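Local structure of glutamate racemase (Bacillus anthracis, 2DWU) at residues 97-109 with 129-141. The protein is a glutamate racemase, a two-domain alpha/beta enzyme of the Asp/Glu/hydantoin racemase family that forms a dimer. Residues are numbered along the deposited sequence; the frame is centred on the assembly and turned at random. Where two conformers were deposited one is given.
Sequences IGVIHPGARAAIK and MYEKALHELDTYL. With GOL (glycerol), chain J.
Ile-100 meets Tyr-130 face on: its CG2, anti to the backbone N, stands 3.6 Å from the ring centroid, 10° off the normal, a CH-pi contact. The other branch, CG1, carries CD1 toward SD of one of two Met-129 conformers, a less certain contact. One turn on, Ala-104 CB lies 4.1 Å from Ala-133 CB and touches Leu-134 CD2; here the short helix segments pass 9.1 Å apart, crossing at -52°. Further on, Ile-108 CD1 presses tightly on Leu-137 CB (3.4 Å), while its CG1 touches both Leu-134 CD2 and Leu-141 CD1. Polar links between the segments are indirect. A water in the plane of the Tyr-130 ring joins its OH (2.6 Å) to Val-99 O in the loop before helix 100-110, and O1 of a glycerol, probably from the crystallisation liquor, accepts a hydrogen bond from His-101 NE2 and donates one to Glu-136 OE2 (2.7 Å). Arg-105, its guanidinium against Leu-137 CD1, is held by Glu-218 and by Gln-224 of the second subunit. Helix 100-110 follows strand 96-98 of the six-stranded sheet and precedes strand 115-120 of the four-stranded one, packing on helix 129-137 at the domain junction of this alpha/beta racemase fold.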
loop_
_atom_site.group_PDB
_atom_site.type_symbol
_atom_site.label_atom_id
_atom_site.label_comp_id
_atom_site.label_asym_id
_atom_site.label_seq_id
_atom_site.Cartn_x
_atom_site.Cartn_y
_atom_site.Cartn_z
ATOM N N ILE B 97 -7.943 8.225 8.850
ATOM C CA ILE B 97 -6.725 7.469 8.538
ATOM C C ILE B 97 -5.571 8.045 9.356
ATOM O O ILE B 97 -5.271 9.245 9.263
ATOM C CB ILE B 97 -6.360 7.595 7.025
ATOM C CG1 ILE B 97 -7.342 6.800 6.135
ATOM C CG2 ILE B 97 -4.985 7.000 6.775
ATOM C CD1 ILE B 97 -8.755 7.353 6.050
ATOM N N GLY B 98 -4.934 7.199 10.156
ATOM C CA GLY B 98 -3.802 7.614 10.969
ATOM C C GLY B 98 -2.528 7.211 10.246
ATOM O O GLY B 98 -2.556 6.418 9.288
ATOM N N VAL B 99 -1.404 7.711 10.731
ATOM C CA VAL B 99 -0.121 7.430 10.078
ATOM C C VAL B 99 0.602 6.192 10.597
ATOM O O VAL B 99 1.591 5.759 9.995
ATOM C CB VAL B 99 0.857 8.638 10.180
ATOM C CG1 VAL B 99 0.430 9.725 9.205
ATOM C CG2 VAL B 99 0.886 9.229 11.596
ATOM N N ILE B 100 0.101 5.616 11.681
ATOM C CA ILE B 100 0.755 4.443 12.286
ATOM C C ILE B 100 0.463 3.120 11.570
ATOM O O ILE B 100 1.403 2.436 11.159
ATOM C CB ILE B 100 0.382 4.348 13.789
ATOM C CG1 ILE B 100 0.955 5.574 14.512
ATOM C CG2 ILE B 100 0.887 3.007 14.417
ATOM C CD1 ILE B 100 0.650 5.625 15.992
ATOM N N HIS B 101 -0.812 2.787 11.376
ATOM C CA HIS B 101 -1.159 1.532 10.732
ATOM C C HIS B 101 -0.629 1.384 9.309
ATOM O O HIS B 101 -0.189 0.295 8.923
ATOM C CB HIS B 101 -2.674 1.305 10.808
ATOM C CG HIS B 101 -3.157 1.047 12.204
ATOM N ND1 HIS B 101 -3.325 2.053 13.130
ATOM C CD2 HIS B 101 -3.456 -0.110 12.844
ATOM C CE1 HIS B 101 -3.709 1.528 14.285
ATOM N NE2 HIS B 101 -3.797 0.216 14.138
ATOM N N PRO B 102 -0.649 2.458 8.504
ATOM C CA PRO B 102 -0.120 2.311 7.145
ATOM C C PRO B 102 1.363 1.953 7.179
ATOM O O PRO B 102 1.827 1.159 6.352
ATOM C CB PRO B 102 -0.360 3.697 6.508
ATOM C CG PRO B 102 -1.605 4.141 7.183
ATOM C CD PRO B 102 -1.352 3.741 8.666
ATOM N N GLY B 103 2.100 2.517 8.140
ATOM C CA GLY B 103 3.528 2.227 8.270
ATOM C C GLY B 103 3.761 0.772 8.696
ATOM O O GLY B 103 4.650 0.101 8.171
ATOM N N ALA B 104 2.964 0.303 9.658
ATOM C CA ALA B 104 3.065 -1.093 10.113
ATOM C C ALA B 104 2.768 -2.045 8.952
ATOM O O ALA B 104 3.487 -3.030 8.739
ATOM C CB ALA B 104 2.089 -1.362 11.258
ATOM N N ARG B 105 1.715 -1.739 8.195
ATOM C CA ARG B 105 1.329 -2.594 7.075
ATOM C C ARG B 105 2.459 -2.692 6.034
ATOM O O ARG B 105 2.764 -3.775 5.503
ATOM C CB ARG B 105 0.050 -2.028 6.432
ATOM C CG ARG B 105 -0.774 -3.094 5.718
ATOM C CD ARG B 105 -1.997 -2.440 5.038
ATOM N NE ARG B 105 -2.724 -1.530 5.936
ATOM C CZ ARG B 105 -3.436 -1.880 7.013
ATOM N NH1 ARG B 105 -3.564 -3.163 7.378
ATOM N NH2 ARG B 105 -4.020 -0.925 7.756
ATOM N N ALA B 106 3.078 -1.555 5.720
ATOM C CA ALA B 106 4.147 -1.545 4.758
ATOM C C ALA B 106 5.375 -2.312 5.292
ATOM O O ALA B 106 6.111 -2.950 4.525
ATOM C CB ALA B 106 4.524 -0.071 4.416
ATOM N N ALA B 107 5.595 -2.230 6.601
ATOM C CA ALA B 107 6.727 -2.938 7.205
ATOM C C ALA B 107 6.555 -4.449 7.010
ATOM O O ALA B 107 7.524 -5.160 6.709
ATOM C CB ALA B 107 6.810 -2.589 8.705
ATOM N N ILE B 108 5.332 -4.938 7.178
ATOM C CA ILE B 108 5.053 -6.369 6.991
ATOM C C ILE B 108 5.305 -6.745 5.526
ATOM O O ILE B 108 5.811 -7.829 5.220
ATOM C CB ILE B 108 3.584 -6.688 7.408
ATOM C CG1 ILE B 108 3.502 -6.635 8.944
ATOM C CG2 ILE B 108 3.143 -8.073 6.926
ATOM C CD1 ILE B 108 2.109 -6.820 9.503
ATOM N N LYS B 109 4.968 -5.843 4.610
ATOM C CA LYS B 109 5.189 -6.119 3.194
ATOM C C LYS B 109 6.679 -6.225 2.821
ATOM O O LYS B 109 7.074 -7.097 2.030
ATOM C CB LYS B 109 4.509 -5.021 2.353
ATOM C CG LYS B 109 4.722 -5.202 0.846
ATOM C CD LYS B 109 4.162 -4.014 0.072
ATOM C CE LYS B 109 4.776 -3.917 -1.315
ATOM N NZ LYS B 109 4.878 -2.479 -1.715
ATOM N N MET B 129 1.643 1.515 20.301
ATOM C CA MET B 129 0.709 1.269 19.204
ATOM C C MET B 129 1.344 0.554 18.015
ATOM O O MET B 129 0.673 -0.225 17.333
ATOM C CB MET B 129 0.044 2.572 18.727
ATOM C CG MET B 129 -0.968 2.333 17.608
ATOM S SD MET B 129 -1.988 3.757 17.183
ATOM C CE MET B 129 -2.848 3.892 18.687
ATOM N N TYR B 130 2.623 0.817 17.747
ATOM C CA TYR B 130 3.270 0.142 16.631
ATOM C C TYR B 130 3.355 -1.350 16.864
ATOM O O TYR B 130 2.992 -2.118 15.982
ATOM C CB TYR B 130 4.652 0.721 16.349
ATOM C CG TYR B 130 4.584 1.894 15.396
ATOM C CD1 TYR B 130 4.384 1.686 14.038
ATOM C CD2 TYR B 130 4.698 3.206 15.867
ATOM C CE1 TYR B 130 4.301 2.784 13.141
ATOM C CE2 TYR B 130 4.618 4.283 14.999
ATOM C CZ TYR B 130 4.422 4.077 13.656
ATOM O OH TYR B 130 4.335 5.183 12.833
ATOM N N GLU B 131 3.808 -1.775 18.049
ATOM C CA GLU B 131 3.881 -3.206 18.324
ATOM C C GLU B 131 2.480 -3.810 18.281
ATOM O O GLU B 131 2.292 -4.897 17.705
ATOM C CB GLU B 131 4.513 -3.473 19.698
ATOM C CG GLU B 131 4.732 -4.967 19.920
ATOM C CD GLU B 131 5.521 -5.290 21.171
ATOM O OE1 GLU B 131 6.347 -6.224 21.112
ATOM O OE2 GLU B 131 5.321 -4.631 22.205
ATOM N N LYS B 132 1.499 -3.122 18.859
ATOM C CA LYS B 132 0.143 -3.649 18.850
ATOM C C LYS B 132 -0.414 -3.762 17.434
ATOM O O LYS B 132 -1.045 -4.757 17.101
ATOM C CB LYS B 132 -0.775 -2.799 19.716
ATOM C CG LYS B 132 -0.390 -2.908 21.190
ATOM C CD LYS B 132 -1.424 -2.322 22.088
ATOM C CE LYS B 132 -1.527 -0.834 21.955
ATOM N NZ LYS B 132 -2.676 -0.336 22.799
ATOM N N ALA B 133 -0.166 -2.759 16.592
ATOM C CA ALA B 133 -0.664 -2.828 15.223
ATOM C C ALA B 133 0.005 -3.942 14.439
ATOM O O ALA B 133 -0.651 -4.653 13.658
ATOM C CB ALA B 133 -0.442 -1.485 14.509
ATOM N N LEU B 134 1.315 -4.064 14.609
ATOM C CA LEU B 134 2.048 -5.092 13.910
ATOM C C LEU B 134 1.577 -6.479 14.325
ATOM O O LEU B 134 1.347 -7.333 13.462
ATOM C CB LEU B 134 3.549 -4.941 14.162
ATOM C CG LEU B 134 4.180 -3.786 13.348
ATOM C CD1 LEU B 134 5.549 -3.385 13.928
ATOM C CD2 LEU B 134 4.303 -4.260 11.898
ATOM N N HIS B 135 1.409 -6.689 15.625
ATOM C CA HIS B 135 0.990 -8.009 16.103
ATOM C C HIS B 135 -0.427 -8.371 15.764
ATOM O O HIS B 135 -0.752 -9.554 15.669
ATOM C CB HIS B 135 1.250 -8.124 17.608
ATOM C CG HIS B 135 2.688 -8.352 17.923
ATOM N ND1 HIS B 135 3.233 -8.079 19.157
ATOM C CD2 HIS B 135 3.705 -8.804 17.153
ATOM C CE1 HIS B 135 4.529 -8.347 19.133
ATOM N NE2 HIS B 135 4.841 -8.789 17.930
ATOM N N GLU B 136 -1.253 -7.359 15.536
ATOM C CA GLU B 136 -2.631 -7.621 15.133
ATOM C C GLU B 136 -2.607 -8.298 13.769
ATOM O O GLU B 136 -3.435 -9.154 13.489
ATOM C CB GLU B 136 -3.418 -6.322 15.045
ATOM C CG GLU B 136 -4.905 -6.534 14.800
ATOM C CD GLU B 136 -5.713 -5.247 14.901
ATOM O OE1 GLU B 136 -6.963 -5.325 14.866
ATOM O OE2 GLU B 136 -5.112 -4.160 15.016
ATOM N N LEU B 137 -1.666 -7.912 12.907
ATOM C CA LEU B 137 -1.591 -8.526 11.590
ATOM C C LEU B 137 -0.757 -9.811 11.606
ATOM O O LEU B 137 -1.032 -10.742 10.854
ATOM C CB LEU B 137 -0.992 -7.531 10.585
ATOM C CG LEU B 137 -1.906 -6.318 10.319
ATOM C CD1 LEU B 137 -1.092 -5.237 9.628
ATOM C CD2 LEU B 137 -3.087 -6.722 9.457
ATOM N N ASP B 138 0.286 -9.848 12.424
ATOM C CA ASP B 138 1.155 -11.031 12.472
ATOM C C ASP B 138 1.766 -11.104 13.860
ATOM O O ASP B 138 2.649 -10.327 14.215
ATOM C CB ASP B 138 2.289 -10.906 11.438
ATOM C CG ASP B 138 3.164 -12.184 11.338
ATOM O OD1 ASP B 138 4.075 -12.207 10.473
ATOM O OD2 ASP B 138 2.945 -13.160 12.113
ATOM N N THR B 139 1.273 -12.052 14.638
ATOM C CA THR B 139 1.744 -12.234 16.000
ATOM C C THR B 139 3.229 -12.602 16.085
ATOM O O THR B 139 3.885 -12.276 17.087
ATOM C CB THR B 139 0.875 -13.326 16.659
ATOM O OG1 THR B 139 -0.444 -12.818 16.847
ATOM C CG2 THR B 139 1.448 -13.760 18.020
ATOM N N TYR B 140 3.751 -13.265 15.055
ATOM C CA TYR B 140 5.145 -13.724 15.049
ATOM C C TYR B 140 6.175 -12.781 14.444
ATOM O O TYR B 140 7.020 -13.170 13.613
ATOM C CB TYR B 140 5.216 -15.091 14.366
ATOM C CG TYR B 140 4.170 -16.050 14.895
ATOM C CD1 TYR B 140 3.084 -16.426 14.101
ATOM C CD2 TYR B 140 4.252 -16.559 16.195
ATOM C CE1 TYR B 140 2.096 -17.293 14.590
ATOM C CE2 TYR B 140 3.273 -17.425 16.693
ATOM C CZ TYR B 140 2.200 -17.786 15.881
ATOM O OH TYR B 140 1.231 -18.645 16.349
ATOM N N LEU B 141 6.076 -11.520 14.832
ATOM C CA LEU B 141 7.037 -10.519 14.386
ATOM C C LEU B 141 7.757 -10.048 15.633
ATOM O O LEU B 141 7.185 -10.056 16.723
ATOM C CB LEU B 141 6.310 -9.322 13.768
ATOM C CG LEU B 141 5.587 -9.538 12.441
ATOM C CD1 LEU B 141 4.684 -8.322 12.169
ATOM C CD2 LEU B 141 6.608 -9.738 11.302
HETATM C C1 GOL J . -4.579 -2.177 17.317
HETATM O O1 GOL J . -3.989 -1.928 16.041
HETATM C C2 GOL J . -4.288 -1.016 18.261
HETATM O O2 GOL J . -4.804 0.199 17.702
HETATM C C3 GOL J . -4.937 -1.302 19.622
HETATM O O3 GOL J . -4.684 -0.222 20.532
HETATM O O HOH W 1 4.049 4.737 10.303
#